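Local coordinates for protein acyl-CoA dehydrogenase (Bacillus anthracis, PDB 3OWA) that probably catalyses the FAD-dependent alpha,beta-dehydrogenation of acyl-CoA thioesters, at residues Q308-E322 and K582-Y595. Numbering follows the deposited sequence. Where two conformers were deposited one is given.
Sequences QEKLANMAAKTYAAE and KREIAAKILEDERY
Y595 lays its ring along T318 and reaches E322 with its hydroxyl, while nearer the start of the same helix K582 grips N313; beside that second bond, at A312 and A586, the last helix of the chain, 578-592, crosses helix 305-336 of the acyl-CoA dehydrogenase C-terminal helical domain almost at a right angle (85°, axes 8.0 Å apart). Alanines make the close crossing possible: A312 and A586 bring their CA atoms within 5.1 Å, and A312 CB sits against the carbonyl O and CB of K582. I585 packs its CG2 branch on A312 CB at 3.7 Å. L311 and L590 cross at about a right angle, their CD1 and CD2 methyls pressed tightly together.

K582, extended beyond CG, runs past A312 and puts NZ in the plane of the N313 side-chain amide, on a lone pair of OD1, NZ to OD1 2.8 Å. E538 makes a salt bridge to the same NZ, and two waters, one bonding E309 OE1 only weakly, bridge NZ to E309. At the dimer-facing corner, R583 turns to E491 of the second subunit.

Beyond the helix, where E593 breaks the helical path with positive phi, the chain turns back toward helix 305-336. CG of Y595 lies anti to the backbone N (chi1 164°), which carries the ring over to that helix. T318 CG2 sits over one ring face, offset toward the rim, in a CH-pi contact 4.0 Å from the centroid, and A315 O meets the ring edge in plane. E322 OE1, also salt-bridged to R512, accepts a hydrogen bond from Y595 OH at 2.7 Å, met from above its carboxylate plane.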
loop_
_atom_site.group_PDB
_atom_site.type_symbol
_atom_site.label_atom_id
_atom_site.label_comp_id
_atom_site.label_asym_id
_atom_site.label_seq_id
_atom_site.Cartn_x
_atom_site.Cartn_y
_atom_site.Cartn_z
ATOM N N GLN A 308 10.718 7.658 13.967
ATOM C CA GLN A 308 10.315 9.061 14.069
ATOM C C GLN A 308 9.917 9.604 12.691
ATOM O O GLN A 308 8.906 10.291 12.543
ATOM C CB GLN A 308 11.472 9.882 14.643
ATOM C CG GLN A 308 11.746 9.554 16.089
ATOM C CD GLN A 308 13.018 10.201 16.615
ATOM O OE1 GLN A 308 13.628 11.042 15.951
ATOM N NE2 GLN A 308 13.426 9.802 17.815
ATOM N N GLU A 309 10.702 9.271 11.677
ATOM C CA GLU A 309 10.413 9.722 10.329
ATOM C C GLU A 309 9.031 9.199 9.839
ATOM O O GLU A 309 8.253 9.972 9.270
ATOM C CB GLU A 309 11.521 9.287 9.360
ATOM C CG GLU A 309 11.442 9.957 7.971
ATOM C CD GLU A 309 12.429 9.373 6.943
ATOM O OE1 GLU A 309 12.836 10.131 6.024
ATOM O OE2 GLU A 309 12.816 8.174 7.048
ATOM N N LYS A 310 8.733 7.915 10.056
ATOM C CA LYS A 310 7.427 7.367 9.659
ATOM C C LYS A 310 6.303 8.134 10.352
ATOM O O LYS A 310 5.350 8.547 9.710
ATOM C CB LYS A 310 7.311 5.873 9.988
ATOM C CG LYS A 310 8.286 4.972 9.267
ATOM C CD LYS A 310 8.112 3.554 9.809
ATOM C CE LYS A 310 9.185 2.598 9.272
ATOM N NZ LYS A 310 8.994 2.374 7.773
ATOM N N LEU A 311 6.417 8.346 11.667
ATOM C CA LEU A 311 5.406 9.102 12.400
ATOM C C LEU A 311 5.190 10.512 11.891
ATOM O O LEU A 311 4.038 10.967 11.820
ATOM C CB LEU A 311 5.678 9.151 13.922
ATOM C CG LEU A 311 5.425 7.875 14.746
ATOM C CD1 LEU A 311 5.855 8.066 16.170
ATOM C CD2 LEU A 311 3.908 7.442 14.740
ATOM N N ALA A 312 6.273 11.207 11.545
ATOM C CA ALA A 312 6.182 12.568 11.019
ATOM C C ALA A 312 5.517 12.635 9.637
ATOM O O ALA A 312 4.768 13.577 9.361
ATOM C CB ALA A 312 7.587 13.226 10.981
ATOM N N ASN A 313 5.811 11.669 8.764
ATOM C CA ASN A 313 5.183 11.626 7.463
ATOM C C ASN A 313 3.692 11.386 7.636
ATOM O O ASN A 313 2.869 12.054 7.019
ATOM C CB ASN A 313 5.791 10.506 6.589
ATOM C CG ASN A 313 7.190 10.825 6.103
ATOM O OD1 ASN A 313 7.588 11.978 6.055
ATOM N ND2 ASN A 313 7.946 9.772 5.716
HETATM N N MSE A 314 3.354 10.460 8.526
HETATM C CA MSE A 314 1.959 10.101 8.778
HETATM C C MSE A 314 1.194 11.321 9.276
HETATM O O MSE A 314 0.100 11.606 8.777
HETATM C CB MSE A 314 1.861 8.986 9.802
HETATM C CG MSE A 314 2.399 7.636 9.261
HETATM SE SE MSE A 314 2.817 6.470 10.774
HETATM C CE MSE A 314 1.026 6.045 11.344
ATOM N N ALA A 315 1.789 12.023 10.240
ATOM C CA ALA A 315 1.127 13.174 10.867
ATOM C C ALA A 315 1.005 14.370 9.918
ATOM O O ALA A 315 0.010 15.075 9.948
ATOM C CB ALA A 315 1.835 13.558 12.095
ATOM N N ALA A 316 2.023 14.591 9.084
ATOM C CA ALA A 316 1.996 15.713 8.156
ATOM C C ALA A 316 0.972 15.531 7.041
ATOM O O ALA A 316 0.265 16.457 6.689
ATOM C CB ALA A 316 3.371 15.989 7.588
ATOM N N LYS A 317 0.931 14.342 6.455
ATOM C CA LYS A 317 -0.168 13.988 5.540
ATOM C C LYS A 317 -1.534 14.111 6.174
ATOM O O LYS A 317 -2.441 14.633 5.548
ATOM C CB LYS A 317 0.034 12.560 5.007
ATOM C CG LYS A 317 1.297 12.427 4.145
ATOM C CD LYS A 317 1.438 10.940 3.769
ATOM C CE LYS A 317 2.768 10.644 3.079
ATOM N NZ LYS A 317 2.820 11.328 1.712
ATOM N N THR A 318 -1.690 13.647 7.412
ATOM C CA THR A 318 -2.987 13.714 8.092
ATOM C C THR A 318 -3.402 15.182 8.319
ATOM O O THR A 318 -4.580 15.524 8.182
ATOM C CB THR A 318 -2.925 13.008 9.453
ATOM O OG1 THR A 318 -2.682 11.618 9.263
ATOM C CG2 THR A 318 -4.257 13.163 10.262
ATOM N N TYR A 319 -2.436 16.042 8.665
ATOM C CA TYR A 319 -2.702 17.477 8.825
ATOM C C TYR A 319 -3.191 18.009 7.490
ATOM O O TYR A 319 -4.192 18.697 7.432
ATOM C CB TYR A 319 -1.441 18.249 9.244
ATOM C CG TYR A 319 -1.682 19.752 9.409
ATOM C CD1 TYR A 319 -2.368 20.250 10.528
ATOM C CD2 TYR A 319 -1.218 20.673 8.449
ATOM C CE1 TYR A 319 -2.599 21.634 10.680
ATOM C CE2 TYR A 319 -1.435 22.063 8.602
ATOM C CZ TYR A 319 -2.123 22.521 9.719
ATOM O OH TYR A 319 -2.342 23.873 9.880
ATOM N N ALA A 320 -2.512 17.665 6.396
ATOM C CA ALA A 320 -2.960 18.201 5.112
ATOM C C ALA A 320 -4.351 17.673 4.746
ATOM O O ALA A 320 -5.184 18.442 4.263
ATOM C CB ALA A 320 -1.936 17.957 3.988
ATOM N N ALA A 321 -4.624 16.395 5.028
ATOM C CA ALA A 321 -5.949 15.819 4.751
ATOM C C ALA A 321 -7.051 16.447 5.600
ATOM O O ALA A 321 -8.138 16.782 5.103
ATOM C CB ALA A 321 -5.932 14.252 4.928
ATOM N N GLU A 322 -6.790 16.564 6.901
ATOM C CA GLU A 322 -7.753 17.156 7.804
ATOM C C GLU A 322 -8.056 18.606 7.383
ATOM O O GLU A 322 -9.223 19.001 7.339
ATOM C CB GLU A 322 -7.231 17.152 9.241
ATOM C CG GLU A 322 -8.186 17.785 10.236
ATOM C CD GLU A 322 -7.549 18.008 11.600
ATOM O OE1 GLU A 322 -6.346 18.421 11.692
ATOM O OE2 GLU A 322 -8.271 17.779 12.595
ATOM N N LYS A 582 11.337 16.735 10.599
ATOM C CA LYS A 582 10.517 15.539 10.825
ATOM C C LYS A 582 10.814 15.004 12.215
ATOM O O LYS A 582 9.929 14.515 12.889
ATOM C CB LYS A 582 10.741 14.480 9.738
ATOM C CG LYS A 582 10.103 14.857 8.417
ATOM C CD LYS A 582 10.393 13.839 7.323
ATOM C CE LYS A 582 9.804 14.317 5.998
ATOM N NZ LYS A 582 9.792 13.273 4.936
ATOM N N ARG A 583 12.061 15.139 12.665
ATOM C CA ARG A 583 12.414 14.708 14.021
ATOM C C ARG A 583 11.728 15.592 15.032
ATOM O O ARG A 583 11.307 15.129 16.087
ATOM C CB ARG A 583 13.930 14.743 14.259
ATOM C CG ARG A 583 14.690 13.740 13.385
ATOM C CD ARG A 583 16.183 13.824 13.669
ATOM N NE ARG A 583 16.944 12.766 12.989
ATOM C CZ ARG A 583 18.203 12.468 13.321
ATOM N NH1 ARG A 583 18.789 13.126 14.329
ATOM N NH2 ARG A 583 18.862 11.503 12.684
ATOM N N GLU A 584 11.627 16.872 14.720
ATOM C CA GLU A 584 10.913 17.796 15.597
ATOM C C GLU A 584 9.401 17.491 15.625
ATOM O O GLU A 584 8.791 17.441 16.697
ATOM C CB GLU A 584 11.163 19.229 15.154
ATOM C CG GLU A 584 10.813 20.245 16.216
ATOM C CD GLU A 584 11.322 21.666 15.908
ATOM O OE1 GLU A 584 12.162 21.839 14.988
ATOM O OE2 GLU A 584 10.847 22.603 16.583
ATOM N N ILE A 585 8.805 17.269 14.452
ATOM C CA ILE A 585 7.385 16.863 14.400
ATOM C C ILE A 585 7.167 15.636 15.300
ATOM O O ILE A 585 6.262 15.608 16.137
ATOM C CB ILE A 585 6.934 16.532 12.940
ATOM C CG1 ILE A 585 6.816 17.819 12.111
ATOM C CG2 ILE A 585 5.610 15.728 12.943
ATOM C CD1 ILE A 585 6.915 17.636 10.570
ATOM N N ALA A 586 8.017 14.623 15.120
ATOM C CA ALA A 586 7.866 13.337 15.814
ATOM C C ALA A 586 7.991 13.482 17.319
ATOM O O ALA A 586 7.256 12.837 18.069
ATOM C CB ALA A 586 8.870 12.349 15.310
ATOM N N ALA A 587 8.913 14.331 17.764
ATOM C CA ALA A 587 9.101 14.542 19.181
ATOM C C ALA A 587 7.774 14.903 19.830
ATOM O O ALA A 587 7.426 14.345 20.860
ATOM C CB ALA A 587 10.182 15.653 19.449
ATOM N N LYS A 588 7.025 15.832 19.231
ATOM C CA LYS A 588 5.766 16.284 19.833
ATOM C C LYS A 588 4.631 15.224 19.742
ATOM O O LYS A 588 3.810 15.071 20.660
ATOM C CB LYS A 588 5.307 17.577 19.192
ATOM C CG LYS A 588 4.134 18.202 19.962
ATOM C CD LYS A 588 3.799 19.570 19.478
ATOM C CE LYS A 588 2.983 20.310 20.528
ATOM N NZ LYS A 588 2.689 21.679 20.022
ATOM N N ILE A 589 4.600 14.488 18.633
ATOM C CA ILE A 589 3.659 13.371 18.483
ATOM C C ILE A 589 3.903 12.333 19.571
ATOM O O ILE A 589 2.965 11.900 20.229
ATOM C CB ILE A 589 3.832 12.722 17.099
ATOM C CG1 ILE A 589 3.308 13.703 16.055
ATOM C CG2 ILE A 589 3.105 11.322 17.045
ATOM C CD1 ILE A 589 3.671 13.328 14.668
ATOM N N LEU A 590 5.171 11.974 19.779
ATOM C CA LEU A 590 5.542 10.981 20.781
ATOM C C LEU A 590 5.351 11.496 22.208
ATOM O O LEU A 590 5.099 10.711 23.119
ATOM C CB LEU A 590 6.978 10.525 20.601
ATOM C CG LEU A 590 7.200 9.713 19.337
ATOM C CD1 LEU A 590 8.698 9.695 18.998
ATOM C CD2 LEU A 590 6.595 8.296 19.502
ATOM N N GLU A 591 5.472 12.808 22.384
ATOM C CA GLU A 591 5.223 13.433 23.694
ATOM C C GLU A 591 3.729 13.366 24.071
ATOM O O GLU A 591 3.385 12.973 25.182
ATOM C CB GLU A 591 5.729 14.876 23.687
ATOM C CG GLU A 591 5.358 15.658 24.925
ATOM C CD GLU A 591 6.134 15.208 26.160
ATOM O OE1 GLU A 591 7.316 15.611 26.298
ATOM O OE2 GLU A 591 5.559 14.466 26.998
ATOM N N ASP A 592 2.858 13.737 23.132
ATOM C CA ASP A 592 1.397 13.713 23.338
ATOM C C ASP A 592 0.780 12.327 23.139
ATOM O O ASP A 592 -0.346 12.090 23.549
ATOM C CB ASP A 592 0.706 14.740 22.419
ATOM C CG ASP A 592 1.196 16.188 22.661
ATOM O OD1 ASP A 592 1.729 16.487 23.762
ATOM O OD2 ASP A 592 1.058 17.033 21.737
ATOM N N GLU A 593 1.520 11.420 22.502
ATOM C CA GLU A 593 1.002 10.077 22.092
ATOM C C GLU A 593 -0.312 10.140 21.322
ATOM O O GLU A 593 -1.234 9.343 21.557
ATOM C CB GLU A 593 0.880 9.111 23.278
ATOM C CG GLU A 593 2.208 8.680 23.867
ATOM C CD GLU A 593 2.051 7.629 24.951
ATOM O OE1 GLU A 593 2.903 6.722 25.008
ATOM O OE2 GLU A 593 1.078 7.710 25.743
ATOM N N ARG A 594 -0.383 11.097 20.406
ATOM C CA ARG A 594 -1.504 11.238 19.495
ATOM C C ARG A 594 -1.145 12.270 18.437
ATOM O O ARG A 594 -0.141 12.988 18.558
ATOM C CB ARG A 594 -2.793 11.649 20.233
ATOM C CG ARG A 594 -2.713 13.011 20.936
ATOM C CD ARG A 594 -3.983 13.340 21.723
ATOM N NE ARG A 594 -4.021 14.759 22.080
ATOM C CZ ARG A 594 -3.387 15.302 23.117
ATOM N NH1 ARG A 594 -2.652 14.556 23.933
ATOM N NH2 ARG A 594 -3.483 16.610 23.336
ATOM N N TYR A 595 -1.980 12.340 17.407
ATOM C CA TYR A 595 -1.869 13.359 16.406
ATOM C C TYR A 595 -2.251 14.675 17.070
ATOM O O TYR A 595 -3.245 14.751 17.780
ATOM C CB TYR A 595 -2.828 13.069 15.282
ATOM C CG TYR A 595 -3.075 14.235 14.380
ATOM C CD1 TYR A 595 -4.176 15.051 14.583
ATOM C CD2 TYR A 595 -2.207 14.530 13.318
ATOM C CE1 TYR A 595 -4.433 16.117 13.752
ATOM C CE2 TYR A 595 -2.451 15.605 12.471
ATOM C CZ TYR A 595 -3.573 16.393 12.705
ATOM O OH TYR A 595 -3.885 17.447 11.893
HETATM O O HOH W 1 12.465 13.283 17.475
HETATM O O HOH W 2 10.600 10.431 4.303
HETATM O O HOH W 3 12.699 12.721 4.880
#